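Local coordinates for butyrophilin subfamily 1 member A1 (Bos taurus, PDB 4HH8), which may take part in the secretion of milk-fat droplets and probably restrains the proliferation and cytokine secretion of activated T cells, at residues A[48-52]-A[92-96]. The protein carries 1 engineered substitution. Numbering follows the deposited sequence.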
ATOM      1  N   GLU A  48     -11.441 -22.544 -14.591  1.00 34.38           N
ATOM      2  CA  GLU A  48     -11.569 -21.118 -14.737  1.00 35.66           C
ATOM      3  C   GLU A  48     -11.049 -20.464 -13.467  1.00 34.37           C
ATOM      4  O   GLU A  48     -11.577 -20.715 -12.378  1.00 34.56           O
ATOM      5  CB  GLU A  48     -13.023 -20.687 -15.009  1.00 35.76           C
ATOM      6  CG  GLU A  48     -13.218 -19.152 -15.000  1.00 39.39           C
ATOM      7  CD  GLU A  48     -14.685 -18.722 -15.141  1.00 44.08           C
ATOM      8  OE1 GLU A  48     -15.406 -19.351 -15.935  1.00 46.61           O
ATOM      9  OE2 GLU A  48     -15.115 -17.751 -14.462  1.00 48.08           O
ATOM     10  N   LEU A  49     -10.014 -19.644 -13.645  1.00 33.29           N
ATOM     11  CA  LEU A  49      -9.383 -18.826 -12.601  1.00 32.65           C
ATOM     12  C   LEU A  49      -9.703 -17.362 -12.877  1.00 32.78           C
ATOM     13  O   LEU A  49      -9.279 -16.850 -13.903  1.00 33.77           O
ATOM     14  CB  LEU A  49      -7.862 -19.013 -12.622  1.00 31.23           C
ATOM     15  CG  LEU A  49      -7.366 -20.475 -12.594  1.00 32.06           C
ATOM     16  CD1 LEU A  49      -5.877 -20.568 -12.801  1.00 27.89           C
ATOM     17  CD2 LEU A  49      -7.776 -21.245 -11.321  1.00 29.78           C
ATOM     18  N   ARG A  50     -10.442 -16.699 -11.993  1.00 32.60           N
ATOM     19  CA  ARG A  50     -10.831 -15.305 -12.200  1.00 33.67           C
ATOM     20  C   ARG A  50     -10.460 -14.457 -10.989  1.00 33.47           C
ATOM     21  O   ARG A  50     -10.881 -14.763  -9.876  1.00 34.68           O
ATOM     22  CB  ARG A  50     -12.343 -15.194 -12.426  1.00 33.11           C
ATOM     23  CG  ARG A  50     -12.825 -13.766 -12.690  1.00 36.40           C
ATOM     24  CD  ARG A  50     -14.370 -13.627 -12.710  1.00 37.18           C
ATOM     25  NE  ARG A  50     -14.921 -14.373 -13.838  1.00 39.22           N
ATOM     26  CZ  ARG A  50     -15.239 -13.865 -15.027  1.00 40.12           C
ATOM     27  NH1 ARG A  50     -15.092 -12.564 -15.291  1.00 43.28           N
ATOM     28  NH2 ARG A  50     -15.706 -14.678 -15.969  1.00 39.72           N
ATOM     29  N   TRP A  51      -9.679 -13.411 -11.179  1.00 32.81           N
ATOM     30  CA  TRP A  51      -9.516 -12.426 -10.109  1.00 33.13           C
ATOM     31  C   TRP A  51     -10.303 -11.189 -10.501  1.00 33.45           C
ATOM     32  O   TRP A  51     -10.296 -10.782 -11.667  1.00 31.84           O
ATOM     33  CB  TRP A  51      -8.045 -12.074  -9.910  1.00 33.16           C
ATOM     34  CG  TRP A  51      -7.300 -12.947  -8.972  1.00 35.15           C
ATOM     35  CD1 TRP A  51      -6.871 -12.617  -7.739  1.00 36.42           C
ATOM     36  CD2 TRP A  51      -6.857 -14.286  -9.207  1.00 38.58           C
ATOM     37  NE1 TRP A  51      -6.181 -13.658  -7.181  1.00 38.72           N
ATOM     38  CE2 TRP A  51      -6.159 -14.697  -8.064  1.00 39.28           C
ATOM     39  CE3 TRP A  51      -6.926 -15.149 -10.309  1.00 44.88           C
ATOM     40  CZ2 TRP A  51      -5.574 -15.957  -7.944  1.00 43.71           C
ATOM     41  CZ3 TRP A  51      -6.344 -16.411 -10.203  1.00 49.28           C
ATOM     42  CH2 TRP A  51      -5.673 -16.801  -9.012  1.00 47.62           C
ATOM     43  N   PHE A  52     -11.020 -10.602  -9.548  1.00 35.12           N
ATOM     44  CA  PHE A  52     -11.797  -9.408  -9.845  1.00 36.75           C
ATOM     45  C   PHE A  52     -11.889  -8.515  -8.623  1.00 38.90           C
ATOM     46  O   PHE A  52     -11.533  -8.919  -7.501  1.00 38.53           O
ATOM     47  CB  PHE A  52     -13.185  -9.769 -10.409  1.00 35.99           C
ATOM     48  CG  PHE A  52     -14.092 -10.501  -9.438  1.00 37.62           C
ATOM     49  CD1 PHE A  52     -15.027  -9.800  -8.678  1.00 36.17           C
ATOM     50  CD2 PHE A  52     -14.030 -11.887  -9.310  1.00 39.35           C
ATOM     51  CE1 PHE A  52     -15.873 -10.440  -7.801  1.00 37.48           C
ATOM     52  CE2 PHE A  52     -14.879 -12.558  -8.446  1.00 39.91           C
ATOM     53  CZ  PHE A  52     -15.823 -11.826  -7.686  1.00 39.45           C
ATOM     54  N   SER A  92      -2.391 -24.360  -6.064  1.00 30.24           N
ATOM     55  CA  SER A  92      -1.896 -23.080  -5.591  1.00 31.08           C
ATOM     56  C   SER A  92      -1.387 -22.205  -6.737  1.00 31.02           C
ATOM     57  O   SER A  92      -0.505 -22.617  -7.496  1.00 30.48           O
ATOM     58  CB  SER A  92      -0.781 -23.318  -4.571  1.00 31.51           C
ATOM     59  OG  SER A  92      -0.497 -22.118  -3.873  1.00 32.72           O
ATOM     60  N   VAL A  93      -1.997 -21.023  -6.883  1.00 30.47           N
ATOM     61  CA  VAL A  93      -1.682 -20.091  -7.975  1.00 30.56           C
ATOM     62  C   VAL A  93      -1.723 -18.669  -7.451  1.00 30.59           C
ATOM     63  O   VAL A  93      -2.093 -18.442  -6.314  1.00 30.40           O
ATOM     64  CB  VAL A  93      -2.690 -20.186  -9.174  1.00 30.03           C
ATOM     65  CG1 VAL A  93      -2.737 -21.563  -9.711  1.00 30.09           C
ATOM     66  CG2 VAL A  93      -4.070 -19.748  -8.774  1.00 29.56           C
ATOM     67  N   ALA A  94      -1.346 -17.708  -8.285  1.00 29.89           N
ATOM     68  CA  ALA A  94      -1.455 -16.313  -7.877  1.00 29.38           C
ATOM     69  C   ALA A  94      -1.544 -15.528  -9.152  1.00 29.00           C
ATOM     70  O   ALA A  94      -1.207 -16.052 -10.209  1.00 28.03           O
ATOM     71  CB  ALA A  94      -0.238 -15.883  -7.063  1.00 27.89           C
ATOM     72  N   VAL A  95      -2.037 -14.299  -9.046  1.00 29.43           N
ATOM     73  CA  VAL A  95      -1.999 -13.342 -10.136  1.00 29.75           C
ATOM     74  C   VAL A  95      -0.920 -12.374  -9.739  1.00 30.59           C
ATOM     75  O   VAL A  95      -0.955 -11.859  -8.618  1.00 30.67           O
ATOM     76  CB  VAL A  95      -3.354 -12.617 -10.334  1.00 30.27           C
ATOM     77  CG1 VAL A  95      -3.209 -11.391 -11.253  1.00 30.59           C
ATOM     78  CG2 VAL A  95      -4.313 -13.561 -10.991  1.00 31.11           C
ATOM     79  N   ARG A  96       0.066 -12.197 -10.625  1.00 30.66           N
ATOM     80  CA  ARG A  96       1.086 -11.191 -10.491  1.00 32.05           C
ATOM     81  C   ARG A  96       0.598  -9.879 -11.128  1.00 32.54           C
ATOM     82  O   ARG A  96       0.217  -9.857 -12.310  1.00 32.58           O
ATOM     83  CB  ARG A  96       2.392 -11.647 -11.133  1.00 31.86           C
ATOM     84  CG  ARG A  96       3.575 -10.711 -10.779  1.00 38.15           C
ATOM     85  CD  ARG A  96       4.958 -11.241 -11.218  1.00 44.33           C
ATOM     86  NE  ARG A  96       5.040 -11.471 -12.654  1.00 52.38           N
ATOM     87  CZ  ARG A  96       5.975 -10.975 -13.479  1.00 58.53           C
ATOM     88  NH1 ARG A  96       6.957 -10.191 -13.021  1.00 61.06           N
ATOM     89  NH2 ARG A  96       5.936 -11.277 -14.783  1.00 57.84           N
TER
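Trp51 packs against Val93 and Val95 in a wholly apolar contact between the two sheets of the N-terminal, V-type immunoglobulin domain, where strand 48-52 (strand C) faces strand 92-96 (strand E) across the sandwich. The short segments come within 8.8 Å of each other, axis to axis, and cross at -43°, so their side chains meet over a small patch around the indole. Trp51 is the core tryptophan of the immunoglobulin fold, touching Cys110 of the disulfide Cys36-Cys110. With chi1 at -88°, CG lies anti to the carbonyl carbon, and the ring lies between the strands, its benzo end swung back along strand 48-52 to where it meets Val93. The two valines use it differently. Val95 lays CG2 over one face in a CH-pi contact, 3.4 Å from the centroid of the six-membered ring and 23° off its normal; the methyl sits so close that its exact height is doubtful. Val93 instead brings CG2 up in the ring plane, at the edge, 3.4 Å from CH2 of Trp51. Leu49, two residues earlier on the same face of the strand, adds a looser touch, its CD1 4.5 Å from CG2 of Val93; both residues also rest on Leu83 of strand 81-85. Replacing Trp51 with an alanine would probably leave both valine methyls without their aromatic partner and open a gap beside the disulfide. On the other side of strand 48-52, Arg50 NE and Glu48 OE2 form a salt bridge at 3.4 Å whose hydrogen bonds are weak. The contact itself rests on apolar packing and the CH-pi interaction, with no polar pairing between the two strands.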